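Local coordinates for protein KLLA0F20702p (Kluyveromyces lactis, PDB 5Y5A) that probably recruits and activates telomerase at telomeres, as the Est1 subunit that binds the telomere protein Cdc13, at residues A[232-243]-A[257-268]. Sequence-based numbering, arbitrary orientation.
Sequences PSVGETFLQRGI and QFVRSSLSRLPS
With CG of Q257 anti to its carbonyl carbon (chi1 -67°) and the chain bent at chi2, the amide of Q257 folds back against helix 235-243, where OE1 accepts a hydrogen bond from NE of R241 (2.9 Å). NE comes from above the amide plane, and the guanidinium stands at 90° to it; D225 and S228 of helix 218-230 hold its other nitrogens. Replacing Q257 by alanine removes the amide, which would probably leave R241 NE without this acceptor and open a gap beside the F238 ring. That ring meets one face of the R260 guanidinium, CE2 of F238 over its centre at 3.8 Å from CZ of R260, the planes 39° apart. R260 also donates to the M487 carbonyl, and a water links its NH2 to P232 O. The axes of helices 235-243 and 257-263 come to 7.3 Å of each other; a CB on G235 would clash with S261 O, and one on G242 with CE1 of F258. CD1 of F258 packs on CD1 of L239 at 4.0 Å. At the turn, L266 N (2.9 Å) and S264 OG reach S233 O from opposite faces of its carbonyl plane, while G235 N donates to L266 O (2.8 Å), forming a single bridge between V234 and L266. S268 OG binds OE1 of E236 at 2.7 Å and caps A270 N. Beside the bridge, S233 OG and R265 NH1 bond the backbone of the bound peptide, and R265 NE forms a salt bridge with E490. The antiparallel pair is consistent with a TPR-like helical hairpin of the Est1 DNA/RNA binding domain.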
ATOM      1  N   PRO A 232      -1.125   3.393  -9.454  1.00 46.86           N
ATOM      2  CA  PRO A 232      -0.837   3.213  -8.025  1.00 40.24           C
ATOM      3  C   PRO A 232      -1.294   4.378  -7.151  1.00 44.49           C
ATOM      4  O   PRO A 232      -1.362   4.217  -5.933  1.00 45.38           O
ATOM      5  CB  PRO A 232       0.689   3.063  -8.000  1.00 41.67           C
ATOM      6  CG  PRO A 232       1.156   3.749  -9.259  1.00 43.42           C
ATOM      7  CD  PRO A 232       0.101   3.467 -10.273  1.00 38.91           C
ATOM      8  N   SER A 233      -1.619   5.520  -7.747  1.00 41.07           N
ATOM      9  CA  SER A 233      -2.088   6.666  -6.961  1.00 42.19           C
ATOM     10  C   SER A 233      -3.446   6.431  -6.288  1.00 46.91           C
ATOM     11  O   SER A 233      -3.786   7.109  -5.316  1.00 44.83           O
ATOM     12  CB  SER A 233      -2.187   7.913  -7.839  1.00 44.70           C
ATOM     13  OG  SER A 233      -3.319   7.826  -8.686  1.00 47.12           O
ATOM     14  N   VAL A 234      -4.223   5.482  -6.806  1.00 45.21           N
ATOM     15  CA  VAL A 234      -5.591   5.303  -6.337  1.00 43.38           C
ATOM     16  C   VAL A 234      -5.624   4.495  -5.047  1.00 44.16           C
ATOM     17  O   VAL A 234      -5.334   3.293  -5.035  1.00 40.65           O
ATOM     18  CB  VAL A 234      -6.467   4.638  -7.422  1.00 49.35           C
ATOM     19  CG1 VAL A 234      -7.798   4.173  -6.851  1.00 46.40           C
ATOM     20  CG2 VAL A 234      -6.695   5.613  -8.564  1.00 45.71           C
ATOM     21  N   GLY A 235      -5.965   5.179  -3.958  1.00 43.79           N
ATOM     22  CA  GLY A 235      -5.995   4.572  -2.643  1.00 42.03           C
ATOM     23  C   GLY A 235      -6.986   3.434  -2.512  1.00 47.08           C
ATOM     24  O   GLY A 235      -6.729   2.471  -1.783  1.00 44.52           O
ATOM     25  N   GLU A 236      -8.110   3.533  -3.225  1.00 44.68           N
ATOM     26  CA  GLU A 236      -9.209   2.591  -3.053  1.00 47.71           C
ATOM     27  C   GLU A 236      -8.783   1.147  -3.305  1.00 49.66           C
ATOM     28  O   GLU A 236      -9.305   0.221  -2.687  1.00 52.26           O
ATOM     29  CB  GLU A 236     -10.377   2.960  -3.968  1.00 50.43           C
ATOM     30  CG  GLU A 236     -11.692   2.285  -3.594  1.00 53.21           C
ATOM     31  CD  GLU A 236     -12.267   2.789  -2.275  1.00 55.67           C
ATOM     32  OE1 GLU A 236     -11.942   3.928  -1.866  1.00 45.17           O
ATOM     33  OE2 GLU A 236     -13.057   2.045  -1.652  1.00 59.63           O
ATOM     34  N   THR A 237      -7.821   0.957  -4.200  1.00 44.15           N
ATOM     35  CA  THR A 237      -7.321  -0.377  -4.492  1.00 42.99           C
ATOM     36  C   THR A 237      -6.659  -1.014  -3.274  1.00 41.33           C
ATOM     37  O   THR A 237      -6.847  -2.190  -3.002  1.00 41.77           O
ATOM     38  CB  THR A 237      -6.303  -0.356  -5.629  1.00 46.59           C
ATOM     39  OG1 THR A 237      -6.786   0.481  -6.685  1.00 47.14           O
ATOM     40  CG2 THR A 237      -6.084  -1.762  -6.143  1.00 45.52           C
ATOM     41  N   PHE A 238      -5.870  -0.225  -2.559  1.00 39.64           N
ATOM     42  CA  PHE A 238      -5.225  -0.686  -1.332  1.00 42.31           C
ATOM     43  C   PHE A 238      -6.271  -0.954  -0.258  1.00 39.52           C
ATOM     44  O   PHE A 238      -6.163  -1.917   0.497  1.00 42.62           O
ATOM     45  CB  PHE A 238      -4.200   0.351  -0.835  1.00 35.28           C
ATOM     46  CG  PHE A 238      -3.047   0.559  -1.775  1.00 43.20           C
ATOM     47  CD1 PHE A 238      -3.146   1.460  -2.828  1.00 46.99           C
ATOM     48  CD2 PHE A 238      -1.860  -0.141  -1.606  1.00 39.61           C
ATOM     49  CE1 PHE A 238      -2.081   1.655  -3.700  1.00 47.38           C
ATOM     50  CE2 PHE A 238      -0.792   0.052  -2.469  1.00 43.84           C
ATOM     51  CZ  PHE A 238      -0.903   0.949  -3.518  1.00 45.00           C
ATOM     52  N   LEU A 239      -7.291  -0.102  -0.201  1.00 40.53           N
ATOM     53  CA  LEU A 239      -8.359  -0.277   0.777  1.00 40.59           C
ATOM     54  C   LEU A 239      -9.031  -1.638   0.613  1.00 44.89           C
ATOM     55  O   LEU A 239      -9.236  -2.371   1.585  1.00 45.02           O
ATOM     56  CB  LEU A 239      -9.409   0.832   0.657  1.00 40.58           C
ATOM     57  CG  LEU A 239     -10.487   0.707   1.739  1.00 51.89           C
ATOM     58  CD1 LEU A 239     -10.023   1.354   3.043  1.00 53.83           C
ATOM     59  CD2 LEU A 239     -11.822   1.273   1.298  1.00 52.67           C
ATOM     60  N   GLN A 240      -9.359  -1.981  -0.623  1.00 43.09           N
ATOM     61  CA  GLN A 240     -10.082  -3.218  -0.883  1.00 46.13           C
ATOM     62  C   GLN A 240      -9.193  -4.425  -0.611  1.00 48.80           C
ATOM     63  O   GLN A 240      -9.663  -5.459  -0.138  1.00 51.18           O
ATOM     64  CB  GLN A 240     -10.611  -3.235  -2.313  1.00 52.96           C
ATOM     65  CG  GLN A 240     -11.686  -2.191  -2.573  1.00 58.14           C
ATOM     66  CD  GLN A 240     -12.923  -2.381  -1.699  1.00 59.29           C
ATOM     67  OE1 GLN A 240     -13.327  -3.508  -1.396  1.00 55.52           O
ATOM     68  NE2 GLN A 240     -13.531  -1.270  -1.293  1.00 57.45           N
ATOM     69  N   ARG A 241      -7.900  -4.279  -0.881  1.00 51.27           N
ATOM     70  CA  ARG A 241      -6.940  -5.323  -0.543  1.00 47.22           C
ATOM     71  C   ARG A 241      -6.916  -5.566   0.962  1.00 46.28           C
ATOM     72  O   ARG A 241      -6.893  -6.707   1.425  1.00 45.17           O
ATOM     73  CB  ARG A 241      -5.544  -4.947  -1.024  1.00 46.60           C
ATOM     74  CG  ARG A 241      -5.094  -5.719  -2.232  1.00 56.28           C
ATOM     75  CD  ARG A 241      -3.598  -5.862  -2.231  1.00 52.54           C
ATOM     76  NE  ARG A 241      -2.976  -4.554  -2.322  1.00 57.74           N
ATOM     77  CZ  ARG A 241      -2.798  -3.904  -3.465  1.00 64.89           C
ATOM     78  NH1 ARG A 241      -2.221  -2.710  -3.463  1.00 66.39           N
ATOM     79  NH2 ARG A 241      -3.194  -4.452  -4.609  1.00 60.98           N
ATOM     80  N   GLY A 242      -6.908  -4.475   1.717  1.00 42.24           N
ATOM     81  CA  GLY A 242      -6.912  -4.555   3.165  1.00 41.98           C
ATOM     82  C   GLY A 242      -8.165  -5.225   3.676  1.00 37.05           C
ATOM     83  O   GLY A 242      -8.138  -5.929   4.684  1.00 41.70           O
ATOM     84  N   ILE A 243      -9.278  -5.004   2.982  1.00 40.05           N
ATOM     85  CA  ILE A 243     -10.529  -5.618   3.387  1.00 41.61           C
ATOM     86  C   ILE A 243     -10.419  -7.129   3.220  1.00 45.45           C
ATOM     87  O   ILE A 243     -10.861  -7.879   4.090  1.00 47.39           O
ATOM     88  CB  ILE A 243     -11.732  -5.057   2.608  1.00 43.76           C
ATOM     89  CG1 ILE A 243     -11.950  -3.590   2.987  1.00 50.35           C
ATOM     90  CG2 ILE A 243     -12.996  -5.835   2.942  1.00 47.75           C
ATOM     91  CD1 ILE A 243     -13.043  -2.903   2.208  1.00 57.97           C
ATOM     92  N   GLN A 257      -2.230  -1.891   4.408  1.00 37.82           N
ATOM     93  CA  GLN A 257      -3.003  -1.542   3.222  1.00 37.23           C
ATOM     94  C   GLN A 257      -3.906  -0.337   3.488  1.00 39.52           C
ATOM     95  O   GLN A 257      -4.080   0.524   2.621  1.00 37.47           O
ATOM     96  CB  GLN A 257      -3.828  -2.742   2.761  1.00 33.01           C
ATOM     97  CG  GLN A 257      -2.977  -3.899   2.239  1.00 41.38           C
ATOM     98  CD  GLN A 257      -2.367  -3.616   0.871  1.00 47.11           C
ATOM     99  OE1 GLN A 257      -2.961  -2.929   0.035  1.00 47.80           O
ATOM    100  NE2 GLN A 257      -1.178  -4.147   0.639  1.00 49.47           N
ATOM    101  N   PHE A 258      -4.475  -0.274   4.689  1.00 36.60           N
ATOM    102  CA  PHE A 258      -5.285   0.887   5.065  1.00 40.84           C
ATOM    103  C   PHE A 258      -4.445   2.165   5.081  1.00 40.01           C
ATOM    104  O   PHE A 258      -4.918   3.230   4.688  1.00 39.28           O
ATOM    105  CB  PHE A 258      -5.950   0.679   6.434  1.00 43.65           C
ATOM    106  CG  PHE A 258      -6.989  -0.420   6.450  1.00 47.17           C
ATOM    107  CD1 PHE A 258      -7.604  -0.835   5.274  1.00 39.10           C
ATOM    108  CD2 PHE A 258      -7.346  -1.042   7.641  1.00 49.90           C
ATOM    109  CE1 PHE A 258      -8.567  -1.848   5.284  1.00 45.09           C
ATOM    110  CE2 PHE A 258      -8.303  -2.056   7.660  1.00 47.48           C
ATOM    111  CZ  PHE A 258      -8.911  -2.460   6.477  1.00 46.35           C
ATOM    112  N   VAL A 259      -3.202   2.057   5.541  1.00 39.52           N
ATOM    113  CA  VAL A 259      -2.312   3.212   5.588  1.00 31.90           C
ATOM    114  C   VAL A 259      -1.944   3.641   4.174  1.00 35.60           C
ATOM    115  O   VAL A 259      -1.961   4.822   3.860  1.00 41.14           O
ATOM    116  CB  VAL A 259      -1.035   2.908   6.394  1.00 36.44           C
ATOM    117  CG1 VAL A 259       0.017   3.982   6.153  1.00 36.17           C
ATOM    118  CG2 VAL A 259      -1.369   2.810   7.879  1.00 34.66           C
ATOM    119  N   ARG A 260      -1.632   2.672   3.312  1.00 40.26           N
ATOM    120  CA  ARG A 260      -1.336   2.977   1.912  1.00 40.46           C
ATOM    121  C   ARG A 260      -2.525   3.665   1.222  1.00 43.09           C
ATOM    122  O   ARG A 260      -2.345   4.469   0.308  1.00 40.40           O
ATOM    123  CB  ARG A 260      -0.961   1.705   1.144  1.00 37.12           C
ATOM    124  CG  ARG A 260       0.352   1.029   1.582  1.00 38.00           C
ATOM    125  CD  ARG A 260       1.574   1.915   1.331  1.00 35.59           C
ATOM    126  NE  ARG A 260       1.630   2.426  -0.036  1.00 39.97           N
ATOM    127  CZ  ARG A 260       2.241   1.811  -1.047  1.00 44.72           C
ATOM    128  NH1 ARG A 260       2.852   0.648  -0.851  1.00 37.79           N
ATOM    129  NH2 ARG A 260       2.244   2.364  -2.258  1.00 40.26           N
ATOM    130  N   SER A 261      -3.736   3.340   1.664  1.00 39.94           N
ATOM    131  CA  SER A 261      -4.937   3.823   1.001  1.00 46.91           C
ATOM    132  C   SER A 261      -5.235   5.249   1.432  1.00 45.79           C
ATOM    133  O   SER A 261      -5.929   5.981   0.739  1.00 42.47           O
ATOM    134  CB  SER A 261      -6.134   2.920   1.312  1.00 44.48           C
ATOM    135  OG  SER A 261      -6.720   3.285   2.548  1.00 41.27           O
ATOM    136  N   SER A 262      -4.701   5.626   2.590  1.00 41.14           N
ATOM    137  CA  SER A 262      -4.935   6.945   3.154  1.00 42.94           C
ATOM    138  C   SER A 262      -3.892   7.941   2.700  1.00 36.05           C
ATOM    139  O   SER A 262      -4.112   9.135   2.790  1.00 39.56           O
ATOM    140  CB  SER A 262      -4.924   6.896   4.683  1.00 41.18           C
ATOM    141  OG  SER A 262      -5.819   5.926   5.174  1.00 42.45           O
ATOM    142  N   LEU A 263      -2.749   7.441   2.238  1.00 41.32           N
ATOM    143  CA  LEU A 263      -1.586   8.287   1.964  1.00 37.31           C
ATOM    144  C   LEU A 263      -1.119   8.251   0.503  1.00 38.91           C
ATOM    145  O   LEU A 263      -0.072   8.808   0.170  1.00 38.85           O
ATOM    146  CB  LEU A 263      -0.424   7.874   2.869  1.00 42.96           C
ATOM    147  CG  LEU A 263      -0.656   7.942   4.377  1.00 40.82           C
ATOM    148  CD1 LEU A 263       0.569   7.414   5.085  1.00 34.82           C
ATOM    149  CD2 LEU A 263      -0.922   9.373   4.780  1.00 39.40           C
ATOM    150  N   SER A 264      -1.872   7.589  -0.368  1.00 39.33           N
ATOM    151  CA  SER A 264      -1.522   7.590  -1.779  1.00 41.36           C
ATOM    152  C   SER A 264      -1.902   8.949  -2.354  1.00 40.68           C
ATOM    153  O   SER A 264      -2.663   9.688  -1.733  1.00 39.36           O
ATOM    154  CB  SER A 264      -2.214   6.444  -2.527  1.00 46.27           C
ATOM    155  OG  SER A 264      -3.617   6.637  -2.608  1.00 44.96           O
ATOM    156  N   ARG A 265      -1.386   9.276  -3.534  1.00 40.43           N
ATOM    157  CA  ARG A 265      -1.599  10.604  -4.099  1.00 39.02           C
ATOM    158  C   ARG A 265      -3.089  10.917  -4.301  1.00 41.54           C
ATOM    159  O   ARG A 265      -3.507  12.076  -4.181  1.00 44.43           O
ATOM    160  CB  ARG A 265      -0.832  10.759  -5.424  1.00 39.31           C
ATOM    161  CG  ARG A 265      -0.854  12.204  -5.971  1.00 43.15           C
ATOM    162  CD  ARG A 265       0.288  12.466  -6.957  1.00 45.49           C
ATOM    163  NE  ARG A 265       0.260  11.529  -8.074  1.00 42.21           N
ATOM    164  CZ  ARG A 265      -0.382  11.750  -9.211  1.00 45.30           C
ATOM    165  NH1 ARG A 265      -1.032  12.895  -9.392  1.00 47.90           N
ATOM    166  NH2 ARG A 265      -0.363  10.834 -10.174  1.00 44.89           N
ATOM    167  N   LEU A 266      -3.886   9.889  -4.587  1.00 42.89           N
ATOM    168  CA  LEU A 266      -5.351  10.019  -4.608  1.00 44.29           C
ATOM    169  C   LEU A 266      -5.989   9.059  -3.596  1.00 46.34           C
ATOM    170  O   LEU A 266      -6.451   7.974  -3.960  1.00 45.83           O
ATOM    171  CB  LEU A 266      -5.902   9.746  -6.006  1.00 50.47           C
ATOM    172  CG  LEU A 266      -5.751  10.886  -7.014  1.00 60.28           C
ATOM    173  CD1 LEU A 266      -6.198  10.427  -8.379  1.00 62.63           C
ATOM    174  CD2 LEU A 266      -6.573  12.079  -6.568  1.00 63.76           C
ATOM    175  N   PRO A 267      -6.040   9.471  -2.321  1.00 47.00           N
ATOM    176  CA  PRO A 267      -6.361   8.541  -1.229  1.00 46.53           C
ATOM    177  C   PRO A 267      -7.841   8.158  -1.141  1.00 49.18           C
ATOM    178  O   PRO A 267      -8.708   8.861  -1.670  1.00 51.91           O
ATOM    179  CB  PRO A 267      -5.923   9.314   0.018  1.00 43.72           C
ATOM    180  CG  PRO A 267      -6.125  10.766  -0.361  1.00 43.82           C
ATOM    181  CD  PRO A 267      -5.902  10.864  -1.855  1.00 41.91           C
ATOM    182  N   SER A 268      -8.128   7.043  -0.475  1.00 46.62           N
ATOM    183  CA  SER A 268      -9.514   6.681  -0.212  1.00 50.51           C
ATOM    184  C   SER A 268     -10.019   7.401   1.028  1.00 49.67           C
ATOM    185  O   SER A 268      -9.324   7.453   2.038  1.00 49.53           O
ATOM    186  CB  SER A 268      -9.676   5.174  -0.027  1.00 44.99           C
ATOM    187  OG  SER A 268     -10.961   4.884   0.499  1.00 42.60           O
TER
HETATM  188  O   HOH W   1       0.546   4.292  -3.556  1.00 42.78           O
HETATM  189  O   HOH W   2      -8.978   6.454  -3.956  1.00 45.12           O